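Local coordinates for protein ribonuclease J (Methanolobus psychrophilus R15, PDB 5HAB) that probably degrades RNA as a metallo-beta-lactamase/beta-CASP exoribonuclease, held here as an engineered mutant with bound RNA, at residues G33-G38 with L458-E463; A224-S229 with I429-T434. The protein carries 1 engineered substitution. All coordinates share one frame; numbering follows the deposited sequence.

In the fold
Both contacts lie in the metallo-beta-lactamase part of the fold, their centres about 9 Å apart, with interaction 2 nested inside the long loop of chain that interaction 1 closes. Interaction 1 joins the loop after strand 24-32 to the loop before strand 464-469, two antiparallel neighbours at the end of the seven-strand sheet. Interaction 2 pairs strand 222-228 with strand 427-431, the last two strands of the facing six-strand sheet. Tyr34 bridges them: its ring packs on Ala431 and its hydroxyl, hydrogen-bonded to Thr42, packs against CG2 of Ile226, while Gly33 O probably accepts a hydrogen bond from Gly433 N. The two sheets are thus tied together close to the bound RNA.

Interaction 1: residues G33-G38 with L458-E463. With nucleotides of chain D.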
ATOM      1  N   GLY B  33      20.408 -16.594   5.486  1.00 29.84           N
ATOM      2  CA  GLY B  33      19.965 -15.840   4.328  1.00 26.90           C
ATOM      3  C   GLY B  33      18.952 -16.540   3.442  1.00 25.31           C
ATOM      4  O   GLY B  33      18.640 -16.061   2.356  1.00 25.15           O
ATOM      5  N   TYR B  34      18.439 -17.675   3.906  1.00 28.11           N
ATOM      6  CA  TYR B  34      17.388 -18.384   3.185  1.00 22.52           C
ATOM      7  C   TYR B  34      16.015 -18.101   3.806  1.00 28.52           C
ATOM      8  O   TYR B  34      14.989 -18.338   3.176  1.00 27.44           O
ATOM      9  CB  TYR B  34      17.680 -19.886   3.157  1.00 27.84           C
ATOM     10  CG  TYR B  34      18.831 -20.244   2.242  1.00 28.03           C
ATOM     11  CD1 TYR B  34      20.146 -19.968   2.600  1.00 28.09           C
ATOM     12  CD2 TYR B  34      18.601 -20.854   1.018  1.00 23.38           C
ATOM     13  CE1 TYR B  34      21.195 -20.290   1.765  1.00 21.80           C
ATOM     14  CE2 TYR B  34      19.643 -21.181   0.175  1.00 27.26           C
ATOM     15  CZ  TYR B  34      20.938 -20.895   0.554  1.00 24.66           C
ATOM     16  OH  TYR B  34      21.976 -21.221  -0.288  1.00 24.46           O
ATOM     17  N   ASN B  35      16.000 -17.599   5.041  1.00 22.55           N
ATOM     18  CA  ASN B  35      14.753 -17.216   5.703  1.00 28.20           C
ATOM     19  C   ASN B  35      14.598 -15.710   5.835  1.00 30.77           C
ATOM     20  O   ASN B  35      13.567 -15.229   6.306  1.00 27.93           O
ATOM     21  CB  ASN B  35      14.650 -17.836   7.098  1.00 20.66           C
ATOM     22  CG  ASN B  35      14.687 -19.347   7.077  1.00 28.72           C
ATOM     23  OD1 ASN B  35      15.091 -19.961   6.088  1.00 31.89           O
ATOM     24  ND2 ASN B  35      14.269 -19.958   8.182  1.00 29.99           N
ATOM     25  N   GLU B  36      15.630 -14.973   5.440  1.00 29.84           N
ATOM     26  CA  GLU B  36      15.656 -13.536   5.656  1.00 25.25           C
ATOM     27  C   GLU B  36      16.692 -12.854   4.775  1.00 25.99           C
ATOM     28  O   GLU B  36      17.383 -13.508   3.988  1.00 34.86           O
ATOM     29  CB  GLU B  36      15.946 -13.230   7.132  1.00 31.19           C
ATOM     30  CG  GLU B  36      17.331 -13.671   7.607  1.00 32.23           C
ATOM     31  CD  GLU B  36      17.425 -15.163   7.925  1.00 35.29           C
ATOM     32  OE1 GLU B  36      16.642 -15.656   8.767  1.00 34.87           O
ATOM     33  OE2 GLU B  36      18.293 -15.841   7.338  1.00 28.31           O
ATOM     34  N   MET B  37      16.818 -11.541   4.939  1.00 39.21           N
ATOM     35  CA  MET B  37      17.832 -10.766   4.228  1.00 40.94           C
ATOM     36  C   MET B  37      19.048 -10.570   5.116  1.00 31.36           C
ATOM     37  O   MET B  37      18.919 -10.548   6.338  1.00 40.41           O
ATOM     38  CB  MET B  37      17.287  -9.400   3.811  1.00 37.42           C
ATOM     39  CG  MET B  37      16.024  -9.435   2.971  1.00 41.75           C
ATOM     40  SD  MET B  37      16.294 -10.025   1.292  1.00 55.07           S
ATOM     41  CE  MET B  37      17.824  -9.210   0.854  1.00 48.56           C
ATOM     42  N   GLY B  38      20.224 -10.434   4.509  1.00 31.09           N
ATOM     43  CA  GLY B  38      21.408 -10.049   5.260  1.00 39.80           C
ATOM     44  C   GLY B  38      22.458 -11.104   5.585  1.00 46.46           C
ATOM     45  O   GLY B  38      23.559 -11.072   5.045  1.00 52.04           O
ATOM     46  N   LEU B 458      13.005 -25.676  -2.366  1.00 24.69           N
ATOM     47  CA  LEU B 458      12.798 -24.644  -1.368  1.00 27.98           C
ATOM     48  C   LEU B 458      13.468 -25.045  -0.058  1.00 27.06           C
ATOM     49  O   LEU B 458      12.998 -25.944   0.637  1.00 28.66           O
ATOM     50  CB  LEU B 458      11.299 -24.404  -1.153  1.00 20.10           C
ATOM     51  CG  LEU B 458      10.908 -23.413  -0.059  1.00 26.94           C
ATOM     52  CD1 LEU B 458      11.620 -22.076  -0.256  1.00 24.20           C
ATOM     53  CD2 LEU B 458       9.403 -23.225  -0.009  1.00 20.51           C
ATOM     54  N   LEU B 459      14.594 -24.410   0.245  1.00 28.96           N
ATOM     55  CA  LEU B 459      15.322 -24.673   1.482  1.00 25.05           C
ATOM     56  C   LEU B 459      15.075 -23.618   2.565  1.00 30.24           C
ATOM     57  O   LEU B 459      14.965 -22.422   2.274  1.00 27.77           O
ATOM     58  CB  LEU B 459      16.824 -24.764   1.196  1.00 31.89           C
ATOM     59  CG  LEU B 459      17.295 -25.859   0.243  1.00 35.23           C
ATOM     60  CD1 LEU B 459      18.811 -25.942   0.251  1.00 24.74           C
ATOM     61  CD2 LEU B 459      16.679 -27.195   0.642  1.00 43.60           C
ATOM     62  N   ARG B 460      15.025 -24.072   3.814  1.00 28.96           N
ATOM     63  CA  ARG B 460      15.009 -23.198   4.984  1.00 23.51           C
ATOM     64  C   ARG B 460      16.400 -23.221   5.630  1.00 30.51           C
ATOM     65  O   ARG B 460      17.158 -24.165   5.410  1.00 31.18           O
ATOM     66  CB  ARG B 460      13.940 -23.655   5.986  1.00 26.33           C
ATOM     67  CG  ARG B 460      12.548 -23.840   5.385  1.00 33.72           C
ATOM     68  CD  ARG B 460      11.927 -22.506   5.019  1.00 30.18           C
ATOM     69  NE  ARG B 460      11.330 -21.847   6.177  1.00 32.37           N
ATOM     70  CZ  ARG B 460      11.241 -20.528   6.322  1.00 27.10           C
ATOM     71  NH1 ARG B 460      11.744 -19.718   5.395  1.00 19.06           N
ATOM     72  NH2 ARG B 460      10.670 -20.018   7.406  1.00 28.67           N
ATOM     73  N   ASN B 461      16.736 -22.202   6.423  1.00 31.53           N
ATOM     74  CA  ASN B 461      18.010 -22.190   7.152  1.00 35.35           C
ATOM     75  C   ASN B 461      18.208 -23.499   7.918  1.00 32.31           C
ATOM     76  O   ASN B 461      17.309 -23.953   8.627  1.00 26.30           O
ATOM     77  CB  ASN B 461      18.090 -21.017   8.145  1.00 32.61           C
ATOM     78  CG  ASN B 461      18.196 -19.654   7.468  1.00 31.64           C
ATOM     79  OD1 ASN B 461      18.693 -19.526   6.351  1.00 28.58           O
ATOM     80  ND2 ASN B 461      17.746 -18.622   8.168  1.00 27.00           N
ATOM     81  N   GLY B 462      19.376 -24.106   7.755  1.00 28.69           N
ATOM     82  CA  GLY B 462      19.729 -25.295   8.506  1.00 34.77           C
ATOM     83  C   GLY B 462      19.444 -26.576   7.753  1.00 33.79           C
ATOM     84  O   GLY B 462      19.749 -27.673   8.232  1.00 37.79           O
ATOM     85  N   GLU B 463      18.914 -26.437   6.542  1.00 26.51           N
ATOM     86  CA  GLU B 463      18.501 -27.595   5.759  1.00 29.51           C
ATOM     87  C   GLU B 463      19.551 -27.960   4.714  1.00 32.06           C
ATOM     88  O   GLU B 463      20.235 -27.091   4.170  1.00 27.71           O
ATOM     89  CB  GLU B 463      17.154 -27.324   5.082  1.00 32.93           C
ATOM     90  CG  GLU B 463      16.497 -28.561   4.492  1.00 48.28           C
ATOM     91  CD  GLU B 463      15.118 -28.289   3.924  1.00 65.55           C
ATOM     92  OE1 GLU B 463      14.697 -27.107   3.886  1.00 47.76           O
ATOM     93  OE2 GLU B 463      14.453 -29.266   3.517  1.00 63.84           O
TER
ATOM     94  OP3   A D   1      18.357  -0.986  -4.217  1.00 60.06           O
ATOM     95  P     A D   1      18.870  -2.377  -4.233  1.00 52.80           P
ATOM     96  OP1   A D   1      20.305  -2.351  -4.615  1.00 49.39           O
ATOM     97  OP2   A D   1      17.928  -3.208  -5.023  1.00 51.04           O
ATOM     98  O5'   A D   1      18.753  -2.929  -2.750  1.00 68.43           O
ATOM     99  C5'   A D   1      19.255  -2.194  -1.639  1.00 84.49           C
ATOM    100  C4'   A D   1      19.430  -3.092  -0.440  1.00 94.56           C
ATOM    101  O4'   A D   1      18.115  -3.414   0.093  1.00 88.52           O
ATOM    102  C3'   A D   1      20.110  -4.425  -0.744  1.00 84.04           C
ATOM    103  O3'   A D   1      20.953  -4.821   0.335  1.00105.02           O
ATOM    104  C2'   A D   1      18.939  -5.394  -0.885  1.00 84.75           C
ATOM    105  O2'   A D   1      19.253  -6.737  -0.584  1.00 83.99           O
ATOM    106  C1'   A D   1      17.919  -4.817   0.097  1.00 97.70           C
ATOM    107  N9    A D   1      16.536  -5.076  -0.319  1.00107.17           N
ATOM    108  C8    A D   1      16.051  -5.001  -1.606  1.00 90.78           C
ATOM    109  N7    A D   1      14.779  -5.292  -1.721  1.00 88.12           N
ATOM    110  C5    A D   1      14.392  -5.586  -0.419  1.00102.41           C
ATOM    111  C6    A D   1      13.154  -5.971   0.127  1.00106.15           C
ATOM    112  N6    A D   1      12.040  -6.128  -0.599  1.00 88.68           N
ATOM    113  N1    A D   1      13.102  -6.189   1.461  1.00111.50           N
ATOM    114  C2    A D   1      14.220  -6.031   2.185  1.00 99.33           C
ATOM    115  N3    A D   1      15.441  -5.672   1.787  1.00 95.64           N
ATOM    116  C4    A D   1      15.464  -5.462   0.457  1.00102.13           C
TER
HETATM  117  O   HOH W   1      13.100 -20.335   2.987  1.00 31.67           O
HETATM  118  O   HOH W   2      11.182 -16.601   5.772  1.00 30.64           O
HETATM  119  O   HOH W   3      14.220 -22.770   9.672  1.00 43.61           O
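Tyr34 and Asn461 bring the two loops closest, with 5.5 Å between their CA atoms, and Asn461 is the first of the two central residues of a type II turn from Arg460 to Glu463. The loops are joined chiefly through side-chain amides. OD1 of Asn461 accepts the backbone N-H of Tyr34 at 3.1 Å, lying at the edge of the tyrosine ring, whose plane is almost perpendicular to the amide. In return, the N-H of Asn461 reaches OD1 of Asn35 at 2.8 Å from above the carbonyl plane. The two amides lie antiparallel and stacked, their planes 7° apart, CG of Asn35 being 3.3 Å from ND2 of Asn461.

That ND2 also donates a nearly straight bond of 3.0 Å to the syn lone pair of Glu36 OE2, an atom that Gly33 N grips as well. Glu36 gets there by folding back: its CG is tucked against both backbone neighbours of CA (chi1 65°), and the chain bends again at chi2. Its other oxygen forms a salt bridge with Arg39.

In the fold, this network joins the exit of strand 24-32 to the entry of strand 464-469, an antiparallel pair at the edge of the metallo-beta-lactamase domain's larger sheet. Beyond it, the Arg460 guanidinium lies flat on Asn35, whose ND2 sits over the middle of the group, 3.5 Å from its plane. A water in the guanidinium plane, 2.8 Å from Arg460 NH1, also donates to Tyr34 O and Leu459 O, bridging both carbonyls; Tyr34 O is also bonded by His438. NH2 of Arg460 forms a salt bridge with Glu446 of the second subunit. On the RNA side, CE of Met37 approaches O2' of the first nucleotide of chain D at 3.2 Å.

Interaction 2: residues A224-S229 with I429-T434; sequences ALITES and IPAHGT
Ile226, Thr227 and Glu228 pair in parallel with Ile429, Pro430 and Ala431, the short strand axes 4.5 Å apart and crossing at -31°. Four backbone bonds hold the register. The N-H of Ile429 meets Leu225 O at 2.8 Å almost head-on; Thr227 then donates to Ile429 O, Ala431 to Thr227 O, and Ser229 N to Ala431 O at 2.9 Å. Pro430 can donate nothing, but its N falls on the side of the strand turned from this partner, where strand 427-431 ends the sheet within the chain.

Apolar packing is close on the face of Ile226 and Ile429, CG1 of Ile226 lying 4.2 Å from CB of Ile429. CG2 of Ile226 also reaches CB of Ala431 at 3.8 Å, with Ala431 CB against one face of the Tyr34 ring. The other face carries Thr227 and Pro430, against helices 413-423 and 435-447. Close contact continues past the strands: CB of Ser229 meets CB of Pro430, and CB of His432, whose backbone is left-handed (phi 56°), rests 3.8 Å from CB of Glu228. Only at Gly433 and Thr434 does it thin; partly exposed Thr434 occupies the N-cap position of helix 435-447, its OG1 making a weak bond to Met437 N.

The polar ends are satisfied by other parts of the chain: Thr227 OG1 by Ala194 O, Glu228 OE1 by His410 and Phe197, Ser229 OG by His438, and His432 NE2 by His109. The main chain alone therefore supplies the hydrogen bonds between the segments, and the strands' C-terminal ends gather polar groups, consistent with the active-site edge of metallo-beta-lactamase folds.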
ATOM      1  N   ALA B 224      23.523 -27.927 -10.218  1.00 35.60           N
ATOM      2  CA  ALA B 224      22.661 -27.120  -9.369  1.00 35.82           C
ATOM      3  C   ALA B 224      23.015 -25.646  -9.483  1.00 31.00           C
ATOM      4  O   ALA B 224      24.184 -25.274  -9.603  1.00 35.63           O
ATOM      5  CB  ALA B 224      22.757 -27.578  -7.916  1.00 26.38           C
ATOM      6  N   LEU B 225      21.983 -24.815  -9.476  1.00 38.99           N
ATOM      7  CA  LEU B 225      22.151 -23.374  -9.431  1.00 28.53           C
ATOM      8  C   LEU B 225      21.580 -22.856  -8.121  1.00 30.58           C
ATOM      9  O   LEU B 225      20.424 -23.130  -7.785  1.00 27.68           O
ATOM     10  CB  LEU B 225      21.461 -22.704 -10.627  1.00 27.43           C
ATOM     11  CG  LEU B 225      21.312 -21.181 -10.575  1.00 27.22           C
ATOM     12  CD1 LEU B 225      22.670 -20.500 -10.533  1.00 29.77           C
ATOM     13  CD2 LEU B 225      20.497 -20.665 -11.756  1.00 26.55           C
ATOM     14  N   ILE B 226      22.413 -22.153  -7.363  1.00 25.49           N
ATOM     15  CA  ILE B 226      21.953 -21.405  -6.207  1.00 23.89           C
ATOM     16  C   ILE B 226      21.931 -19.959  -6.649  1.00 35.50           C
ATOM     17  O   ILE B 226      22.965 -19.410  -7.024  1.00 32.51           O
ATOM     18  CB  ILE B 226      22.854 -21.601  -4.976  1.00 22.79           C
ATOM     19  CG1 ILE B 226      22.834 -23.060  -4.512  1.00 42.10           C
ATOM     20  CG2 ILE B 226      22.456 -20.640  -3.851  1.00 16.28           C
ATOM     21  CD1 ILE B 226      23.975 -23.896  -5.060  1.00 37.93           C
ATOM     22  N   THR B 227      20.757 -19.342  -6.635  1.00 30.00           N
ATOM     23  CA  THR B 227      20.647 -17.979  -7.132  1.00 23.97           C
ATOM     24  C   THR B 227      19.681 -17.194  -6.252  1.00 28.00           C
ATOM     25  O   THR B 227      18.804 -17.766  -5.608  1.00 28.37           O
ATOM     26  CB  THR B 227      20.210 -17.950  -8.619  1.00 31.08           C
ATOM     27  OG1 THR B 227      20.333 -16.621  -9.136  1.00 38.98           O
ATOM     28  CG2 THR B 227      18.778 -18.432  -8.794  1.00 23.11           C
ATOM     29  N   GLU B 228      19.881 -15.883  -6.199  1.00 30.09           N
ATOM     30  CA  GLU B 228      19.070 -15.007  -5.362  1.00 33.03           C
ATOM     31  C   GLU B 228      17.626 -14.936  -5.858  1.00 25.45           C
ATOM     32  O   GLU B 228      17.364 -15.075  -7.047  1.00 25.83           O
ATOM     33  CB  GLU B 228      19.682 -13.604  -5.324  1.00 30.79           C
ATOM     34  CG  GLU B 228      19.659 -12.898  -6.677  1.00 34.97           C
ATOM     35  CD  GLU B 228      19.824 -11.395  -6.558  1.00 36.75           C
ATOM     36  OE1 GLU B 228      20.896 -10.952  -6.112  1.00 34.89           O
ATOM     37  OE2 GLU B 228      18.881 -10.656  -6.910  1.00 40.67           O
ATOM     38  N   SER B 229      16.690 -14.736  -4.940  1.00 25.23           N
ATOM     39  CA  SER B 229      15.298 -14.541  -5.323  1.00 29.47           C
ATOM     40  C   SER B 229      14.845 -13.118  -5.005  1.00 34.31           C
ATOM     41  O   SER B 229      13.688 -12.777  -5.217  1.00 27.18           O
ATOM     42  CB  SER B 229      14.402 -15.542  -4.603  1.00 24.87           C
ATOM     43  OG  SER B 229      14.394 -15.285  -3.214  1.00 22.57           O
ATOM     44  N   ILE B 429      17.970 -23.731  -6.696  1.00 22.79           N
ATOM     45  CA  ILE B 429      17.699 -23.428  -5.298  1.00 24.18           C
ATOM     46  C   ILE B 429      17.707 -21.919  -5.119  1.00 31.85           C
ATOM     47  O   ILE B 429      18.742 -21.279  -5.309  1.00 34.25           O
ATOM     48  CB  ILE B 429      18.727 -24.095  -4.355  1.00 26.99           C
ATOM     49  CG1 ILE B 429      18.743 -25.615  -4.545  1.00 31.50           C
ATOM     50  CG2 ILE B 429      18.465 -23.699  -2.892  1.00 21.71           C
ATOM     51  CD1 ILE B 429      19.735 -26.101  -5.592  1.00 23.91           C
ATOM     52  N   PRO B 430      16.555 -21.340  -4.754  1.00 32.78           N
ATOM     53  CA  PRO B 430      16.561 -19.899  -4.487  1.00 28.00           C
ATOM     54  C   PRO B 430      17.153 -19.567  -3.126  1.00 26.78           C
ATOM     55  O   PRO B 430      16.983 -20.323  -2.174  1.00 28.90           O
ATOM     56  CB  PRO B 430      15.073 -19.520  -4.556  1.00 23.24           C
ATOM     57  CG  PRO B 430      14.347 -20.779  -4.218  1.00 27.85           C
ATOM     58  CD  PRO B 430      15.189 -21.894  -4.794  1.00 28.65           C
ATOM     59  N   ALA B 431      17.837 -18.433  -3.050  1.00 26.64           N
ATOM     60  CA  ALA B 431      18.534 -18.013  -1.841  1.00 27.86           C
ATOM     61  C   ALA B 431      18.446 -16.494  -1.692  1.00 22.86           C
ATOM     62  O   ALA B 431      17.814 -15.830  -2.513  1.00 30.18           O
ATOM     63  CB  ALA B 431      19.982 -18.460  -1.890  1.00 22.47           C
ATOM     64  N   HIS B 432      19.093 -15.952  -0.663  1.00 22.51           N
ATOM     65  CA  HIS B 432      19.151 -14.500  -0.445  1.00 25.61           C
ATOM     66  C   HIS B 432      17.770 -13.861  -0.370  1.00 28.28           C
ATOM     67  O   HIS B 432      17.482 -12.913  -1.099  1.00 30.65           O
ATOM     68  CB  HIS B 432      19.951 -13.804  -1.556  1.00 19.76           C
ATOM     69  CG  HIS B 432      21.437 -13.890  -1.391  1.00 38.37           C
ATOM     70  ND1 HIS B 432      22.082 -15.048  -1.015  1.00 41.76           N
ATOM     71  CD2 HIS B 432      22.404 -12.956  -1.557  1.00 32.79           C
ATOM     72  CE1 HIS B 432      23.384 -14.824  -0.953  1.00 29.32           C
ATOM     73  NE2 HIS B 432      23.605 -13.563  -1.283  1.00 32.03           N
ATOM     74  N   GLY B 433      16.919 -14.363   0.514  1.00 28.13           N
ATOM     75  CA  GLY B 433      15.621 -13.748   0.696  1.00 27.69           C
ATOM     76  C   GLY B 433      14.701 -14.485   1.640  1.00 38.42           C
ATOM     77  O   GLY B 433      15.068 -15.504   2.228  1.00 27.07           O
ATOM     78  N   THR B 434      13.496 -13.946   1.789  1.00 27.86           N
ATOM     79  CA  THR B 434      12.459 -14.564   2.598  1.00 23.69           C
ATOM     80  C   THR B 434      11.824 -15.708   1.830  1.00 18.35           C
ATOM     81  O   THR B 434      12.101 -15.894   0.644  1.00 25.39           O
ATOM     82  CB  THR B 434      11.381 -13.555   2.980  1.00 21.67           C
ATOM     83  OG1 THR B 434      10.830 -12.993   1.782  1.00 28.98           O
ATOM     84  CG2 THR B 434      11.987 -12.428   3.836  1.00 21.72           C
TER